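Local coordinates for protein VIN1 (Oscarella pearsei, PDB 6BFI) that binds actin filaments and may play a role in cell-cell adhesion, at residues 360-365 and 496-501; 502-507 and 608-613; 649-654 and 698-703. All blocks are in the same frame, centred on the assembly; numbering follows the deposited sequence.

In the fold
From the N terminus, the chain enters helix 344-375, passes through some 130 mostly helical residues and returns as helix 496-519, where contact 1 closes the loop. Contact 2 opens further along that same helix and closes about 100 residues later on helix 589-615. The two are in series, neither nested nor crossed, yet they adjoin: their centres lie about 12 Å apart, and Met500 packs on Val609, Arg610 and Ile613. Helix 649-659 follows, and contact 3 ties it to helix 690-710 in a much shorter loop. Its nearest atoms are about 28 Å from contact 1 and about 36 Å from contact 2, so it lies apart from the other two in this all-helical chain.

Contact 1 (360-365 and 496-501); sequences LEQEIR and SLEFMK
Gln362 and Glu498 carry this contact by themselves, the amide of one meeting the carboxylate of the other near the ends of two bent chains. Gln362 NE2 is modelled as a donor to Glu498 OE2 at 2.3 Å, which is too short to be trusted in detail; at 2.30 Å resolution the pairing is plausible, but its length is doubtful. The side chains cross obliquely, and as modelled the amide and carboxylate planes are 41° apart, though the setting of the amide is as doubtful as the bond length. On Gln362, CG stands anti to the backbone N and the chain then kinks at chi2 (60°), which carries the amide off its own helix toward the partner. Glu498 sets out toward the other helix and bends at chi2 (-64°) on its way to the amide. The fold is the all-helical architecture of the vinculin family, and the pair joins helix 344-375 to the first turn of helix 496-519; further along helix 344-375, Lys366 and Ala369 also touch the Glu498 side chain. Beside the glutamine, Arg365 folds back along its own helix, one turn from Glu361. Arg365 NH1 and Glu361 OE2 form a salt bridge of 2.9 Å; the oxygen lies in the guanidinium plane, but the nitrogen approaches from above the carboxylate. Gln362 CA sits 4.0 Å over one guanidinium face, near its rim. Glu361 is also hydrogen-bonded to Gln279 and His276 of helix 268-283, so the carboxylate that binds the arginine is itself tied to a further helix.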
# COMPACT_ATOMS: atom_id res chain seq x y z
N LEU A 360 21.05 -13.06 -12.13
CA LEU A 360 19.83 -12.89 -12.90
C LEU A 360 18.92 -11.85 -12.26
O LEU A 360 18.35 -11.00 -12.96
CB LEU A 360 19.10 -14.23 -13.05
CG LEU A 360 17.73 -14.18 -13.73
CD1 LEU A 360 17.84 -13.56 -15.12
CD2 LEU A 360 17.11 -15.56 -13.81
N GLU A 361 18.77 -11.91 -10.94
CA GLU A 361 17.99 -10.88 -10.24
C GLU A 361 18.56 -9.49 -10.50
O GLU A 361 17.81 -8.54 -10.78
CB GLU A 361 17.97 -11.19 -8.74
CG GLU A 361 17.24 -10.16 -7.89
CD GLU A 361 17.26 -10.51 -6.41
OE1 GLU A 361 17.81 -11.57 -6.05
OE2 GLU A 361 16.73 -9.71 -5.61
N GLN A 362 19.89 -9.36 -10.42
CA GLN A 362 20.51 -8.05 -10.63
C GLN A 362 20.28 -7.55 -12.05
O GLN A 362 20.03 -6.36 -12.27
CB GLN A 362 22.00 -8.12 -10.32
CG GLN A 362 22.69 -6.76 -10.31
CD GLN A 362 22.10 -5.81 -9.28
OE1 GLN A 362 21.63 -6.24 -8.22
NE2 GLN A 362 22.10 -4.52 -9.58
N GLU A 363 20.35 -8.45 -13.04
CA GLU A 363 20.10 -8.03 -14.42
C GLU A 363 18.64 -7.68 -14.65
O GLU A 363 18.33 -6.84 -15.50
CB GLU A 363 20.55 -9.12 -15.39
CG GLU A 363 21.52 -8.65 -16.47
CD GLU A 363 22.85 -8.17 -15.90
OE1 GLU A 363 22.93 -7.02 -15.41
OE2 GLU A 363 23.83 -8.95 -15.94
N ILE A 364 17.72 -8.31 -13.90
CA ILE A 364 16.32 -7.90 -13.96
C ILE A 364 16.17 -6.48 -13.45
O ILE A 364 15.50 -5.63 -14.07
CB ILE A 364 15.45 -8.89 -13.17
CG1 ILE A 364 15.33 -10.21 -13.93
CG2 ILE A 364 14.07 -8.29 -12.90
CD1 ILE A 364 14.49 -11.25 -13.21
N ARG A 365 16.80 -6.18 -12.31
CA ARG A 365 16.79 -4.80 -11.81
C ARG A 365 17.39 -3.84 -12.82
O ARG A 365 16.88 -2.73 -13.02
CB ARG A 365 17.53 -4.72 -10.48
CG ARG A 365 16.80 -5.38 -9.32
CD ARG A 365 17.27 -4.84 -7.99
NE ARG A 365 18.61 -5.33 -7.65
CZ ARG A 365 18.83 -6.43 -6.94
NH1 ARG A 365 17.82 -7.16 -6.49
NH2 ARG A 365 20.08 -6.81 -6.67
N SER A 496 18.47 2.57 -7.56
CA SER A 496 19.00 3.84 -8.04
C SER A 496 20.41 3.70 -8.60
O SER A 496 20.76 4.38 -9.57
CB SER A 496 18.97 4.87 -6.91
OG SER A 496 17.63 5.14 -6.53
N LEU A 497 21.23 2.83 -8.00
CA LEU A 497 22.58 2.63 -8.51
C LEU A 497 22.56 2.12 -9.95
O LEU A 497 23.37 2.55 -10.78
CB LEU A 497 23.34 1.65 -7.61
CG LEU A 497 24.73 1.21 -8.07
CD1 LEU A 497 25.62 2.41 -8.37
CD2 LEU A 497 25.37 0.31 -7.03
N GLU A 498 21.63 1.22 -10.26
CA GLU A 498 21.50 0.75 -11.64
C GLU A 498 21.07 1.88 -12.56
O GLU A 498 21.54 1.98 -13.70
CB GLU A 498 20.52 -0.42 -11.71
CG GLU A 498 21.03 -1.71 -11.10
CD GLU A 498 22.24 -2.27 -11.82
OE1 GLU A 498 22.53 -1.85 -12.96
OE2 GLU A 498 22.92 -3.14 -11.24
N PHE A 499 20.17 2.75 -12.09
CA PHE A 499 19.78 3.91 -12.89
C PHE A 499 20.98 4.81 -13.17
O PHE A 499 21.14 5.32 -14.28
CB PHE A 499 18.67 4.70 -12.19
CG PHE A 499 18.09 5.82 -13.02
CD1 PHE A 499 18.69 7.07 -13.05
CD2 PHE A 499 16.94 5.62 -13.77
CE1 PHE A 499 18.16 8.09 -13.81
CE2 PHE A 499 16.41 6.64 -14.54
CZ PHE A 499 17.01 7.88 -14.56
N MET A 500 21.85 4.99 -12.17
CA MET A 500 23.02 5.84 -12.36
C MET A 500 24.03 5.20 -13.30
O MET A 500 24.70 5.91 -14.06
CB MET A 500 23.66 6.16 -11.01
CG MET A 500 22.77 6.94 -10.06
SD MET A 500 22.03 8.40 -10.84
CE MET A 500 21.00 9.01 -9.51
N LYS A 501 24.16 3.87 -13.27
CA LYS A 501 25.07 3.20 -14.20
C LYS A 501 24.54 3.29 -15.63
O LYS A 501 25.26 3.72 -16.54
CB LYS A 501 25.26 1.74 -13.79
CG LYS A 501 26.19 1.53 -12.60
CD LYS A 501 26.31 0.05 -12.25
CE LYS A 501 27.34 -0.18 -11.16
NZ LYS A 501 27.38 -1.61 -10.73

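Contact 2 (502-507 and 608-613)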
# COMPACT_ATOMS: atom_id res chain seq x y z
N VAL A 502 23.29 2.89 -15.84
CA VAL A 502 22.71 2.92 -17.18
C VAL A 502 22.73 4.34 -17.73
O VAL A 502 23.12 4.57 -18.89
CB VAL A 502 21.28 2.34 -17.15
CG1 VAL A 502 20.63 2.46 -18.51
CG2 VAL A 502 21.32 0.88 -16.71
N SER A 503 22.33 5.32 -16.91
CA SER A 503 22.36 6.71 -17.34
C SER A 503 23.78 7.19 -17.61
O SER A 503 24.00 8.00 -18.51
CB SER A 503 21.70 7.60 -16.29
OG SER A 503 20.33 7.26 -16.12
N GLU A 504 24.76 6.70 -16.84
CA GLU A 504 26.15 7.09 -17.08
C GLU A 504 26.62 6.57 -18.43
O GLU A 504 27.28 7.29 -19.19
CB GLU A 504 27.04 6.56 -15.96
CG GLU A 504 28.47 7.08 -15.98
CD GLU A 504 29.34 6.45 -14.90
OE1 GLU A 504 28.89 5.47 -14.28
OE2 GLU A 504 30.48 6.93 -14.68
N ALA A 505 26.28 5.32 -18.76
CA ALA A 505 26.70 4.75 -20.04
C ALA A 505 26.01 5.44 -21.21
O ALA A 505 26.66 5.85 -22.18
CB ALA A 505 26.42 3.24 -20.06
N ARG A 506 24.68 5.58 -21.13
CA ARG A 506 23.94 6.23 -22.21
C ARG A 506 24.40 7.67 -22.40
O ARG A 506 24.56 8.14 -23.54
CB ARG A 506 22.44 6.18 -21.92
CG ARG A 506 21.85 4.79 -22.06
CD ARG A 506 20.49 4.67 -21.38
NE ARG A 506 19.39 4.52 -22.33
CZ ARG A 506 18.43 5.42 -22.51
NH1 ARG A 506 18.42 6.54 -21.79
NH2 ARG A 506 17.47 5.19 -23.39
N ILE A 507 24.64 8.39 -21.30
CA ILE A 507 25.14 9.76 -21.41
C ILE A 507 26.54 9.78 -22.01
O ILE A 507 26.88 10.68 -22.78
CB ILE A 507 25.10 10.45 -20.03
CG1 ILE A 507 23.66 10.83 -19.67
CG2 ILE A 507 25.97 11.70 -20.02
CD1 ILE A 507 23.50 11.39 -18.28
N ALA A 608 30.18 11.59 -10.73
CA ALA A 608 30.28 11.93 -9.31
C ALA A 608 29.06 11.44 -8.54
O ALA A 608 29.19 10.82 -7.48
CB ALA A 608 30.46 13.43 -9.14
N VAL A 609 27.86 11.71 -9.07
CA VAL A 609 26.64 11.24 -8.40
C VAL A 609 26.64 9.72 -8.31
O VAL A 609 26.35 9.14 -7.25
CB VAL A 609 25.40 11.76 -9.14
CG1 VAL A 609 24.13 11.35 -8.40
CG2 VAL A 609 25.47 13.28 -9.30
N ARG A 610 26.99 9.05 -9.41
CA ARG A 610 27.10 7.60 -9.41
C ARG A 610 28.12 7.12 -8.39
O ARG A 610 27.95 6.05 -7.80
CB ARG A 610 27.48 7.10 -10.81
CG ARG A 610 27.39 5.60 -11.00
CD ARG A 610 28.74 4.90 -10.82
NE ARG A 610 29.74 5.37 -11.78
CZ ARG A 610 30.82 6.08 -11.45
NH1 ARG A 610 31.04 6.38 -10.18
NH2 ARG A 610 31.67 6.47 -12.38
N SER A 611 29.17 7.90 -8.15
CA SER A 611 30.18 7.50 -7.17
C SER A 611 29.65 7.63 -5.75
O SER A 611 29.96 6.79 -4.90
CB SER A 611 31.45 8.33 -7.35
OG SER A 611 32.33 8.12 -6.25
N VAL A 612 28.88 8.67 -5.47
CA VAL A 612 28.31 8.82 -4.13
C VAL A 612 27.34 7.69 -3.84
O VAL A 612 27.42 7.01 -2.80
CB VAL A 612 27.63 10.20 -3.98
CG1 VAL A 612 26.92 10.29 -2.64
CG2 VAL A 612 28.66 11.31 -4.12
N ILE A 613 26.41 7.44 -4.77
CA ILE A 613 25.45 6.35 -4.57
C ILE A 613 26.18 5.01 -4.49
O ILE A 613 25.83 4.14 -3.68
CB ILE A 613 24.40 6.36 -5.69
CG1 ILE A 613 23.48 7.58 -5.53
CG2 ILE A 613 23.59 5.06 -5.69
CD1 ILE A 613 22.29 7.58 -6.46
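Arg610 grips Glu504 side-on, with two nitrogens to two oxygens. Arg610 NE donates to Glu504 OE1 at 2.6 Å, and Arg610 NH2 donates to Glu504 OE2 at the same 2.6 Å; the N-H...O angles, 151° and 135°, show that the first bond is the straighter. Both oxygens are met on their syn side, but the carboxylate and guanidinium planes stand 49° apart, making this a twisted bidentate salt bridge instead of a flat one. Glu504 reaches it as an extended chain with CG anti to the backbone N. Arg610 instead bends at chi2 and chi3, bringing its NE edge round to the carboxylate. The bridge spans two neighbouring helices of a vinculin-family bundle, 496-519 and 589-615, at the protein surface, where their backbones come to 7.7 Å between Glu504 CA and Arg610 CA. A second shell supports each partner: the Glu504 chain rests on Val606 and Ala607, while Arg610 CG packs against Met500 CB. A methionine in place of Arg610 would probably leave the Glu504 carboxylate without its charged mate and free to turn. Further out, Val609 packs on Leu561 and Ala564 of helix 555-569, while Ser503 and Ile507 meet helix 524-550.

Contact 3 (649-654 and 698-703)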
# COMPACT_ATOMS: atom_id res chain seq x y z
N ALA A 649 4.35 -25.43 30.90
CA ALA A 649 3.60 -26.53 30.29
C ALA A 649 2.72 -26.06 29.14
O ALA A 649 2.54 -26.79 28.16
CB ALA A 649 2.75 -27.23 31.36
N GLU A 650 2.18 -24.84 29.24
CA GLU A 650 1.32 -24.32 28.18
C GLU A 650 2.10 -24.11 26.89
O GLU A 650 1.73 -24.64 25.83
CB GLU A 650 0.69 -23.00 28.66
CG GLU A 650 -0.76 -22.82 28.26
CD GLU A 650 -1.41 -21.64 28.96
OE1 GLU A 650 -0.70 -20.93 29.71
OE2 GLU A 650 -2.62 -21.42 28.76
N MET A 651 3.19 -23.35 26.96
CA MET A 651 3.99 -23.08 25.77
C MET A 651 4.72 -24.33 25.29
O MET A 651 5.04 -24.43 24.10
CB MET A 651 4.98 -21.95 26.04
CG MET A 651 4.34 -20.67 26.54
SD MET A 651 3.20 -19.93 25.35
CE MET A 651 1.61 -20.45 25.99
N GLN A 652 4.99 -25.27 26.19
CA GLN A 652 5.61 -26.53 25.77
C GLN A 652 4.62 -27.38 24.97
O GLN A 652 4.97 -27.92 23.91
CB GLN A 652 6.10 -27.30 27.00
CG GLN A 652 6.42 -28.77 26.74
CD GLN A 652 7.62 -28.96 25.82
OE1 GLN A 652 8.45 -28.07 25.67
NE2 GLN A 652 7.71 -30.14 25.21
N GLU A 653 3.39 -27.49 25.46
CA GLU A 653 2.36 -28.20 24.69
C GLU A 653 2.12 -27.51 23.35
O GLU A 653 1.91 -28.18 22.33
CB GLU A 653 1.07 -28.29 25.49
CG GLU A 653 -0.07 -28.98 24.75
CD GLU A 653 -1.38 -28.91 25.50
OE1 GLU A 653 -1.37 -28.52 26.69
OE2 GLU A 653 -2.43 -29.23 24.90
N ALA A 654 2.15 -26.17 23.34
CA ALA A 654 2.00 -25.46 22.07
C ALA A 654 3.18 -25.71 21.14
O ALA A 654 3.00 -25.76 19.92
CB ALA A 654 1.84 -23.96 22.33
N MET A 698 4.16 -15.74 20.59
CA MET A 698 2.82 -15.36 20.14
C MET A 698 2.18 -16.47 19.31
O MET A 698 0.97 -16.70 19.40
CB MET A 698 2.90 -14.06 19.34
CG MET A 698 1.55 -13.45 19.02
SD MET A 698 1.70 -11.85 18.21
CE MET A 698 2.89 -11.04 19.27
N ALA A 699 2.98 -17.16 18.50
CA ALA A 699 2.46 -18.29 17.73
C ALA A 699 1.99 -19.41 18.64
O ALA A 699 0.90 -19.97 18.46
CB ALA A 699 3.52 -18.80 16.75
N ARG A 700 2.81 -19.76 19.64
CA ARG A 700 2.40 -20.77 20.62
C ARG A 700 1.08 -20.40 21.28
O ARG A 700 0.14 -21.20 21.33
CB ARG A 700 3.50 -20.94 21.68
CG ARG A 700 4.87 -21.32 21.13
CD ARG A 700 5.88 -21.45 22.26
NE ARG A 700 7.24 -21.64 21.76
CZ ARG A 700 8.21 -20.74 21.84
NH1 ARG A 700 7.98 -19.56 22.40
NH2 ARG A 700 9.42 -21.01 21.36
N LYS A 701 0.99 -19.16 21.78
CA LYS A 701 -0.24 -18.70 22.42
C LYS A 701 -1.43 -18.78 21.48
O LYS A 701 -2.53 -19.17 21.89
CB LYS A 701 -0.05 -17.28 22.94
CG LYS A 701 0.99 -17.15 24.05
CD LYS A 701 1.22 -15.70 24.43
CE LYS A 701 2.17 -15.56 25.60
NZ LYS A 701 1.63 -16.22 26.83
N MET A 702 -1.23 -18.42 20.21
CA MET A 702 -2.34 -18.45 19.26
C MET A 702 -2.80 -19.87 18.98
O MET A 702 -4.00 -20.12 18.81
CB MET A 702 -1.94 -17.75 17.96
CG MET A 702 -3.07 -17.60 16.95
SD MET A 702 -4.37 -16.44 17.46
CE MET A 702 -3.50 -14.88 17.31
N ALA A 703 -1.86 -20.82 18.94
CA ALA A 703 -2.24 -22.23 18.82
C ALA A 703 -3.04 -22.68 20.03
O ALA A 703 -4.04 -23.42 19.89
CB ALA A 703 -0.99 -23.10 18.65
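Met651 and Ala654, one turn apart on helix 649-659, lie against Arg700 and Lys701 of helix 690-710, and all four are buried. The short helical segments pass almost at right angles, at 87°, with axes 8.7 Å apart at closest approach, consistent with a compact patch of 247 Å² of buried surface, both sides summed. In this all-helical vinculin-family fold, helix 649-659 thus lies across helix 690-710, which also packs on helices 669-682, 718-745 and 786-817.

Apolar touches come first. Ala654 is the tightest point: its CB points at the other helix and lies 3.5 Å from Arg700 CB, while the backbones come to 4.9 Å between Ala654 CA and Arg700 CA, a spacing consistent with a side chain no larger than a methyl. Met651 bends at chi2 and chi3 (101°), laying its thioether across the partner helix; Met651 SD is 3.8 Å from Lys701 CG and equally 3.8 Å from Arg700 CB, a sulfur resting against two neighbouring aliphatic stems. The Met651 and Arg700 side chains themselves cross at about a right angle.

A second kind sets carbon against backbone oxygen. Ala654 CB sits 3.4 Å from Arg700 O, and Arg700 CD 3.6 Å from Met651 O. Neither is a hydrogen bond, and none is found between the segments.

The charges find partners to the side. Arg700 runs extended from CG to NE, taking its guanidinium past Met651 to a salt bridge with Glu655 of helix 649-659 and a hydrogen bond with Gln697. Lys701 runs extended and bends at chi4, and its NZ forms a salt bridge with Glu728 of helix 718-745. The chemistry therefore implies a division of labour: methylenes supply the close fit, neighbouring residues satisfy the charged ends, and Arg700 adds an ionic tie through Glu655.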